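PDB 3QBR: SJCHGC06286 protein from Schistosoma japonicum, which belongs to the Bcl-2 family of apoptosis regulators and probably binds the BH domains of other family members, here as a C-terminally truncated chain. Local coordinates for residues V69-N73 against F126-I131; S64-L68 against L173-S177; Y40-L44 against G140-Q146. One frame throughout, in Å; residues are numbered along the deposited sequence.

Contact 1: residues V69-N73 against F126-I131; sequences VGDFN and FAFLRI
The methyl group of Ala127 fills a hollow between Val69 and Phe72. These two side chains lie one turn apart on helix 58-79, and both point toward helix 119-137. Ala127 CB sits over one face of the Phe72 ring, 3.8 Å from its centroid, in a CH-pi contact. It is displaced toward the rim of the ring, and Phe72 CD2 is the ring atom nearest to it. With chi1 at 177°, Phe72 turns one ring face against the methyl group. Val69 forms the other wall. Its CG1 lies 3.5 Å from Ala127 CB, while CG2 reaches Phe126 CB at 4.3 Å.

The segment 69-73 carries the Gly-Asp pair of a BH3-like sequence, with Leu66 as the leading leucine. Helix 119-137 is the central hydrophobic helix of the Bcl-2 fold. The two segments cross at -70°, with axes 9.9 Å apart. Phe28 of helix 17-31 also touches Val69 and Arg130. Phe72 packs on an apolar side chain of another protein's chain, and Asp71 OD2 hydrogen-bonds to an aromatic side chain there. This is consistent with the ligand groove of Bcl-2 relatives.

Next to the methyl contact, one water bridges the two segments. It donates to Asn73 OD1 at 2.7 Å and to Ala127 O at 2.7 Å. It accepts from Arg130 NE at 2.9 Å, lying in the guanidinium plane at its edge. It thus ties the amide oxygen to a backbone carbonyl. The Arg130 chain bends at chi3. The Asn73 and Arg130 side chains cross at about a right angle, with amide and guanidinium planes 46° apart. Asn73 ND2 and Arg130 NH2 are close but both are donors. Ile131 CD1 lies 4.0 Å from Asn73 OD1, where the two side chains slide past each other in opposite directions.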
loop_
_atom_site.group_PDB
_atom_site.type_symbol
_atom_site.label_atom_id
_atom_site.label_comp_id
_atom_site.label_asym_id
_atom_site.label_seq_id
_atom_site.Cartn_x
_atom_site.Cartn_y
_atom_site.Cartn_z
ATOM N N VAL A 69 -6.045 4.416 -6.809
ATOM C CA VAL A 69 -6.354 3.164 -6.126
ATOM C C VAL A 69 -7.802 2.786 -6.484
ATOM O O VAL A 69 -8.199 1.616 -6.464
ATOM C CB VAL A 69 -6.169 3.310 -4.619
ATOM C CG1 VAL A 69 -6.791 2.122 -3.864
ATOM C CG2 VAL A 69 -4.685 3.418 -4.294
ATOM N N GLY A 70 -8.588 3.795 -6.848
ATOM C CA GLY A 70 -9.926 3.545 -7.342
ATOM C C GLY A 70 -9.842 2.821 -8.678
ATOM O O GLY A 70 -10.542 1.824 -8.896
ATOM N N ASP A 71 -8.986 3.334 -9.569
ATOM C CA ASP A 71 -8.723 2.691 -10.849
ATOM C C ASP A 71 -8.334 1.260 -10.582
ATOM O O ASP A 71 -8.860 0.341 -11.212
ATOM C CB ASP A 71 -7.590 3.388 -11.603
ATOM C CG ASP A 71 -7.991 4.756 -12.162
ATOM O OD1 ASP A 71 -9.195 4.988 -12.428
ATOM O OD2 ASP A 71 -7.081 5.596 -12.350
ATOM N N PHE A 72 -7.423 1.070 -9.631
ATOM C CA PHE A 72 -6.923 -0.263 -9.319
ATOM C C PHE A 72 -8.019 -1.190 -8.810
ATOM O O PHE A 72 -8.106 -2.333 -9.238
ATOM C CB PHE A 72 -5.766 -0.197 -8.308
ATOM C CG PHE A 72 -5.250 -1.536 -7.876
ATOM C CD1 PHE A 72 -4.026 -1.993 -8.323
ATOM C CD2 PHE A 72 -5.968 -2.320 -7.000
ATOM C CE1 PHE A 72 -3.526 -3.225 -7.925
ATOM C CE2 PHE A 72 -5.473 -3.570 -6.581
ATOM C CZ PHE A 72 -4.249 -4.015 -7.043
ATOM N N ASN A 73 -8.849 -0.712 -7.883
ATOM C CA ASN A 73 -9.834 -1.588 -7.253
ATOM C C ASN A 73 -10.824 -2.075 -8.285
ATOM O O ASN A 73 -11.076 -3.265 -8.430
ATOM C CB ASN A 73 -10.575 -0.864 -6.119
ATOM C CG ASN A 73 -9.770 -0.817 -4.828
ATOM O OD1 ASN A 73 -8.830 -1.581 -4.633
ATOM N ND2 ASN A 73 -10.136 0.098 -3.943
ATOM N N PHE A 126 0.052 0.650 -2.612
ATOM C CA PHE A 126 -0.914 1.242 -1.697
ATOM C C PHE A 126 -2.265 0.539 -1.730
ATOM O O PHE A 126 -2.899 0.373 -0.685
ATOM C CB PHE A 126 -1.122 2.736 -1.969
ATOM C CG PHE A 126 0.069 3.598 -1.610
ATOM C CD1 PHE A 126 0.172 4.177 -0.345
ATOM C CD2 PHE A 126 1.084 3.835 -2.536
ATOM C CE1 PHE A 126 1.278 4.990 0.003
ATOM C CE2 PHE A 126 2.190 4.638 -2.203
ATOM C CZ PHE A 126 2.287 5.224 -0.923
ATOM N N ALA A 127 -2.727 0.148 -2.916
ATOM C CA ALA A 127 -4.066 -0.432 -3.001
ATOM C C ALA A 127 -4.082 -1.790 -2.301
ATOM O O ALA A 127 -5.054 -2.151 -1.601
ATOM C CB ALA A 127 -4.528 -0.541 -4.432
ATOM N N PHE A 128 -2.973 -2.511 -2.454
ATOM C CA PHE A 128 -2.825 -3.816 -1.839
ATOM C C PHE A 128 -2.632 -3.745 -0.339
ATOM O O PHE A 128 -3.236 -4.518 0.406
ATOM C CB PHE A 128 -1.633 -4.546 -2.435
ATOM C CG PHE A 128 -1.515 -5.984 -2.005
ATOM C CD1 PHE A 128 -2.527 -6.889 -2.270
ATOM C CD2 PHE A 128 -0.365 -6.441 -1.397
ATOM C CE1 PHE A 128 -2.396 -8.229 -1.897
ATOM C CE2 PHE A 128 -0.221 -7.782 -1.037
ATOM C CZ PHE A 128 -1.241 -8.668 -1.281
ATOM N N LEU A 129 -1.744 -2.859 0.100
ATOM C CA LEU A 129 -1.536 -2.619 1.538
ATOM C C LEU A 129 -2.870 -2.274 2.230
ATOM O O LEU A 129 -3.176 -2.793 3.300
ATOM C CB LEU A 129 -0.511 -1.507 1.740
ATOM C CG LEU A 129 -0.250 -0.944 3.137
ATOM C CD1 LEU A 129 0.522 -1.924 4.057
ATOM C CD2 LEU A 129 0.498 0.388 2.978
ATOM N N ARG A 130 -3.680 -1.442 1.580
ATOM C CA ARG A 130 -5.033 -1.128 2.057
ATOM C C ARG A 130 -5.876 -2.375 2.274
ATOM O O ARG A 130 -6.560 -2.523 3.291
ATOM C CB ARG A 130 -5.754 -0.243 1.046
ATOM C CG ARG A 130 -7.022 0.333 1.572
ATOM C CD ARG A 130 -7.729 1.199 0.532
ATOM N NE ARG A 130 -8.643 0.336 -0.194
ATOM C CZ ARG A 130 -9.958 0.334 -0.034
ATOM N NH1 ARG A 130 -10.531 1.195 0.794
ATOM N NH2 ARG A 130 -10.700 -0.515 -0.726
ATOM N N ILE A 131 -5.823 -3.263 1.288
ATOM C CA ILE A 131 -6.641 -4.459 1.258
ATOM C C ILE A 131 -6.235 -5.376 2.401
ATOM O O ILE A 131 -7.082 -5.894 3.119
ATOM C CB ILE A 131 -6.525 -5.145 -0.130
ATOM C CG1 ILE A 131 -7.533 -4.518 -1.090
ATOM C CG2 ILE A 131 -6.707 -6.653 -0.031
ATOM C CD1 ILE A 131 -7.123 -4.598 -2.548
HETATM O O HOH W 1 -7.393 -1.092 -2.371
#

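Contact 2: residues S64-L68 against L173-S177; sequences SLLQL and LIEFS
Leu68 forms the apolar centre with Leu173, Phe176 and the CB of Ser177. Its CD1 meets the Phe176 ring at the edge, near the ring plane, 3.7 Å from CD2. Leu68 CD1 also lies 3.9 Å from Ser177 CB and 4.3 Å from Leu173 CD2. It therefore occupies a notch between three residues of the C-terminal segment. A turn earlier on the same helix, Leu65 CG approaches Leu173 CD1 at 4.2 Å. Leu173 thus packs against both leucines.

Outside this apolar patch the two serines meet. A hydrogen bond of 2.8 Å joins Ser64 OG and Ser177 OG. The Ser177 hydroxyl also lies close to the backbone oxygens of Leu173 and Ile174. Its chi1 of 62° sets OG between the backbone N and the carbonyl carbon, pointing back toward those two carbonyls. The Ser64 hydroxyl has a weak bond to Glu60 O as a further partner. At the polar edge, the extended Gln67 side chain reaches across with its amide. Gln67 NE2 gives a weak but nearly straight hydrogen bond to Ser177 O, 3.4 Å long with an angle of 173°. The same nitrogen bonds weakly to an aromatic side chain of another protein's chain.

The C-terminal segment probably overlaps the end of the BH2-like sequence of this Bcl-2 fold, and it packs on helix 58-79. Trp119, at the start of helix 119-137, touches Leu173 and meets the Phe176 ring with planes about 40° apart. Phe126 and Val123 of that helix back Leu65 and Leu68. An aromatic ring of another protein's chain also meets Phe176.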
loop_
_atom_site.group_PDB
_atom_site.type_symbol
_atom_site.label_atom_id
_atom_site.label_comp_id
_atom_site.label_asym_id
_atom_site.label_seq_id
_atom_site.Cartn_x
_atom_site.Cartn_y
_atom_site.Cartn_z
ATOM N N SER A 64 -4.932 12.141 -5.450
ATOM C CA SER A 64 -4.465 11.369 -6.583
ATOM C C SER A 64 -4.532 9.903 -6.255
ATOM O O SER A 64 -5.025 9.113 -7.052
ATOM C CB SER A 64 -3.029 11.740 -6.956
ATOM O OG SER A 64 -3.000 12.996 -7.597
ATOM N N LEU A 65 -4.030 9.529 -5.087
ATOM C CA LEU A 65 -3.979 8.112 -4.738
ATOM C C LEU A 65 -5.366 7.488 -4.636
ATOM O O LEU A 65 -5.542 6.307 -4.929
ATOM C CB LEU A 65 -3.238 7.907 -3.431
ATOM C CG LEU A 65 -1.749 7.751 -3.562
ATOM C CD1 LEU A 65 -1.202 7.681 -2.162
ATOM C CD2 LEU A 65 -1.440 6.468 -4.360
ATOM N N LEU A 66 -6.341 8.278 -4.194
ATOM C CA LEU A 66 -7.702 7.776 -4.056
ATOM C C LEU A 66 -8.244 7.534 -5.450
ATOM O O LEU A 66 -8.845 6.496 -5.728
ATOM C CB LEU A 66 -8.618 8.731 -3.258
ATOM C CG LEU A 66 -8.397 8.807 -1.736
ATOM C CD1 LEU A 66 -9.051 10.038 -1.162
ATOM C CD2 LEU A 66 -8.887 7.596 -1.004
ATOM N N GLN A 67 -8.019 8.488 -6.337
ATOM C CA GLN A 67 -8.451 8.281 -7.702
ATOM C C GLN A 67 -7.798 7.026 -8.306
ATOM O O GLN A 67 -8.484 6.179 -8.863
ATOM C CB GLN A 67 -8.166 9.512 -8.534
ATOM C CG GLN A 67 -8.542 9.345 -10.001
ATOM C CD GLN A 67 -7.838 10.372 -10.854
ATOM O OE1 GLN A 67 -8.146 11.558 -10.777
ATOM N NE2 GLN A 67 -6.849 9.927 -11.641
ATOM N N LEU A 68 -6.486 6.896 -8.131
ATOM C CA LEU A 68 -5.685 5.852 -8.763
ATOM C C LEU A 68 -5.849 4.471 -8.123
ATOM O O LEU A 68 -5.752 3.464 -8.813
ATOM C CB LEU A 68 -4.200 6.250 -8.762
ATOM C CG LEU A 68 -3.751 7.439 -9.624
ATOM C CD1 LEU A 68 -2.325 7.858 -9.267
ATOM C CD2 LEU A 68 -3.841 7.135 -11.103
ATOM N N LEU A 173 2.960 11.642 -8.245
ATOM C CA LEU A 173 1.617 11.082 -8.328
ATOM C C LEU A 173 0.578 12.110 -8.826
ATOM O O LEU A 173 -0.339 11.783 -9.588
ATOM C CB LEU A 173 1.221 10.492 -6.963
ATOM C CG LEU A 173 2.010 9.251 -6.547
ATOM C CD1 LEU A 173 1.936 9.058 -5.047
ATOM C CD2 LEU A 173 1.533 7.988 -7.312
ATOM N N ILE A 174 0.726 13.351 -8.387
ATOM C CA ILE A 174 -0.244 14.371 -8.732
ATOM C C ILE A 174 -0.340 14.475 -10.254
ATOM O O ILE A 174 -1.396 14.239 -10.846
ATOM C CB ILE A 174 0.129 15.714 -8.105
ATOM C CG1 ILE A 174 0.098 15.590 -6.576
ATOM C CG2 ILE A 174 -0.816 16.794 -8.595
ATOM C CD1 ILE A 174 0.605 16.805 -5.849
ATOM N N GLU A 175 0.783 14.781 -10.889
ATOM C CA GLU A 175 0.835 14.847 -12.341
ATOM C C GLU A 175 0.561 13.493 -13.003
ATOM O O GLU A 175 -0.192 13.422 -13.961
ATOM C CB GLU A 175 2.188 15.385 -12.785
ATOM C CG GLU A 175 2.197 15.997 -14.169
ATOM C CD GLU A 175 3.511 16.721 -14.457
ATOM O OE1 GLU A 175 3.694 17.226 -15.589
ATOM O OE2 GLU A 175 4.368 16.784 -13.543
ATOM N N PHE A 176 1.168 12.422 -12.503
ATOM C CA PHE A 176 0.921 11.099 -13.076
ATOM C C PHE A 176 -0.563 10.890 -13.342
ATOM O O PHE A 176 -0.957 10.239 -14.314
ATOM C CB PHE A 176 1.427 9.997 -12.147
ATOM C CG PHE A 176 1.136 8.602 -12.641
ATOM C CD1 PHE A 176 1.701 8.132 -13.820
ATOM C CD2 PHE A 176 0.292 7.757 -11.928
ATOM C CE1 PHE A 176 1.426 6.837 -14.282
ATOM C CE2 PHE A 176 0.021 6.456 -12.377
ATOM C CZ PHE A 176 0.583 6.000 -13.561
ATOM N N SER A 177 -1.379 11.471 -12.476
ATOM C CA SER A 177 -2.809 11.217 -12.457
ATOM C C SER A 177 -3.651 12.237 -13.223
ATOM O O SER A 177 -4.849 12.043 -13.341
ATOM C CB SER A 177 -3.291 11.171 -11.007
ATOM O OG SER A 177 -3.063 12.420 -10.380
#

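Contact 3: residues Y40-L44 against G140-Q146; sequences YLTDL and GHSDAIQ
Tyr40 and Leu44 of helix 35-48 press on the turn that joins the two central helices of the Bcl-2 fold and on the first turn of the second. The Tyr40 hydroxyl touches the turn itself, with OH 3.3 Å from Gly140 CA. It also lies 3.5 Å from Ser142 CB. Ser142 N is equally near, but the angle is too poor for a hydrogen bond. The phenol therefore rests on the turn by van der Waals contact. A chi1 of 165° places Tyr40 CG opposite the backbone N and extends the ring toward 140-146. Ile145 comes from the opposite direction and meets the ring edge in its plane, with CD1 4.0 Å from CE2.

Gly140 has a positive phi and is the C-prime residue of a Schellman motif. The motif ends helix 119-137 with His141 N bonded to Leu136 O and Gly140 N to Ser137 O. His141 then takes the N-cap position of helix 142-159. Its side chain turns away from Tyr40, and its NE2 bonds to Ser93 O. Helices 119-137 and 142-159 form the hydrophobic hairpin at the heart of the family fold. The segments 40-44 and 142-146 cross at -79°, axes 11.6 Å apart.

Leu44, one turn on from Tyr40, reaches Ser142 CB with its CD2 at 3.6 Å, and its CG lies 3.6 Å from Gln146 NE2. Gln146 meets Leu44 from the opposite direction, its chain bent at chi2. Both methyls of Leu44 thus rest on Ser142 CB, and an amide nitrogen lies beside its branch point. More deeply buried, Leu41 CD2 lies 4.3 Å from Ile145 CD1. Leu41 also touches Leu30 of helix 17-31, and Ile145 packs on Leu136.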
loop_
_atom_site.group_PDB
_atom_site.type_symbol
_atom_site.label_atom_id
_atom_site.label_comp_id
_atom_site.label_asym_id
_atom_site.label_seq_id
_atom_site.Cartn_x
_atom_site.Cartn_y
_atom_site.Cartn_z
ATOM N N TYR A 40 -11.474 2.688 13.954
ATOM C CA TYR A 40 -10.563 1.713 14.540
ATOM C C TYR A 40 -9.114 2.085 14.208
ATOM O O TYR A 40 -8.234 2.078 15.080
ATOM C CB TYR A 40 -10.911 0.281 14.109
ATOM C CG TYR A 40 -9.796 -0.707 14.386
ATOM C CD1 TYR A 40 -9.622 -1.264 15.658
ATOM C CD2 TYR A 40 -8.908 -1.086 13.376
ATOM C CE1 TYR A 40 -8.574 -2.168 15.920
ATOM C CE2 TYR A 40 -7.859 -1.977 13.624
ATOM C CZ TYR A 40 -7.697 -2.520 14.883
ATOM O OH TYR A 40 -6.658 -3.404 15.100
ATOM N N LEU A 41 -8.864 2.460 12.959
ATOM C CA LEU A 41 -7.495 2.795 12.568
ATOM C C LEU A 41 -7.011 4.106 13.188
ATOM O O LEU A 41 -5.845 4.261 13.531
ATOM C CB LEU A 41 -7.384 2.886 11.050
ATOM C CG LEU A 41 -7.545 1.570 10.284
ATOM C CD1 LEU A 41 -7.537 1.832 8.782
ATOM C CD2 LEU A 41 -6.447 0.578 10.679
ATOM N N THR A 42 -7.915 5.057 13.311
ATOM C CA THR A 42 -7.537 6.350 13.805
ATOM C C THR A 42 -7.097 6.227 15.251
ATOM O O THR A 42 -6.117 6.847 15.663
ATOM C CB THR A 42 -8.691 7.339 13.739
ATOM O OG1 THR A 42 -9.081 7.549 12.370
ATOM C CG2 THR A 42 -8.264 8.656 14.387
ATOM N N ASP A 43 -7.811 5.409 16.016
ATOM C CA ASP A 43 -7.462 5.215 17.425
ATOM C C ASP A 43 -6.190 4.403 17.582
ATOM O O ASP A 43 -5.359 4.721 18.435
ATOM C CB ASP A 43 -8.621 4.597 18.222
ATOM C CG ASP A 43 -9.909 5.456 18.163
ATOM O OD1 ASP A 43 -9.874 6.606 17.648
ATOM O OD2 ASP A 43 -10.962 4.972 18.630
ATOM N N LEU A 44 -6.023 3.377 16.746
ATOM C CA LEU A 44 -4.810 2.580 16.780
ATOM C C LEU A 44 -3.614 3.462 16.578
ATOM O O LEU A 44 -2.615 3.336 17.281
ATOM C CB LEU A 44 -4.820 1.513 15.696
ATOM C CG LEU A 44 -3.496 0.777 15.479
ATOM C CD1 LEU A 44 -2.924 0.328 16.815
ATOM C CD2 LEU A 44 -3.741 -0.413 14.578
ATOM N N GLY A 140 -9.046 -7.079 14.432
ATOM C CA GLY A 140 -8.186 -6.279 15.273
ATOM C C GLY A 140 -6.750 -6.734 15.369
ATOM O O GLY A 140 -6.197 -6.801 16.453
ATOM N N HIS A 141 -6.125 -7.011 14.230
ATOM C CA HIS A 141 -4.735 -7.434 14.242
ATOM C C HIS A 141 -3.830 -6.218 14.193
ATOM O O HIS A 141 -3.107 -5.978 13.215
ATOM C CB HIS A 141 -4.445 -8.417 13.103
ATOM C CG HIS A 141 -5.100 -9.752 13.279
ATOM N ND1 HIS A 141 -4.815 -10.586 14.345
ATOM C CD2 HIS A 141 -6.038 -10.399 12.542
ATOM C CE1 HIS A 141 -5.542 -11.681 14.254
ATOM N NE2 HIS A 141 -6.295 -11.596 13.168
ATOM N N SER A 142 -3.871 -5.459 15.280
ATOM C CA SER A 142 -3.223 -4.166 15.314
ATOM C C SER A 142 -1.723 -4.239 15.040
ATOM O O SER A 142 -1.216 -3.476 14.223
ATOM C CB SER A 142 -3.530 -3.430 16.619
ATOM O OG SER A 142 -2.838 -3.999 17.703
ATOM N N ASP A 143 -1.006 -5.149 15.689
ATOM C CA ASP A 143 0.450 -5.201 15.492
ATOM C C ASP A 143 0.838 -5.643 14.076
ATOM O O ASP A 143 1.787 -5.103 13.513
ATOM C CB ASP A 143 1.109 -6.109 16.507
ATOM C CG ASP A 143 0.653 -7.536 16.364
ATOM O OD1 ASP A 143 -0.583 -7.748 16.272
ATOM O OD2 ASP A 143 1.525 -8.438 16.331
ATOM N N ALA A 144 0.113 -6.598 13.485
ATOM C CA ALA A 144 0.416 -6.951 12.093
ATOM C C ALA A 144 0.230 -5.724 11.185
ATOM O O ALA A 144 1.050 -5.459 10.290
ATOM C CB ALA A 144 -0.418 -8.170 11.577
ATOM N N ILE A 145 -0.847 -4.982 11.433
ATOM C CA ILE A 145 -1.158 -3.788 10.663
ATOM C C ILE A 145 0.022 -2.806 10.731
ATOM O O ILE A 145 0.584 -2.413 9.701
ATOM C CB ILE A 145 -2.460 -3.122 11.179
ATOM C CG1 ILE A 145 -3.648 -4.044 10.943
ATOM C CG2 ILE A 145 -2.680 -1.776 10.510
ATOM C CD1 ILE A 145 -5.031 -3.456 11.296
ATOM N N GLN A 146 0.418 -2.441 11.947
ATOM C CA GLN A 146 1.527 -1.515 12.125
ATOM C C GLN A 146 2.782 -2.083 11.523
ATOM O O GLN A 146 3.684 -1.349 11.120
ATOM C CB GLN A 146 1.763 -1.198 13.606
ATOM C CG GLN A 146 0.766 -0.195 14.203
ATOM C CD GLN A 146 0.480 1.012 13.289
ATOM O OE1 GLN A 146 1.409 1.644 12.754
ATOM N NE2 GLN A 146 -0.815 1.342 13.124
#

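In the fold
Contacts 1 and 2 are neighbours, with centres about 12 Å apart. They share helix 58-79 and touch through packing. Contact 3 lies farther off. Its centre is about 18 Å from that of contact 1 and about 26 Å from that of contact 2, and contacts 2 and 3 are on opposite sides of the chain centre. Along the chain, 40-44 comes first, then 64-68, 69-73, 126-131, 140-146 and 173-177. Contacts 2 and 3 therefore cross, and contact 1 falls within the span of both. In this all-helical Bcl-2 domain, contacts 1 and 3 join helices 58-79 and 35-48 to the central hairpin, and contact 2 joins the C-terminal segment to helix 58-79.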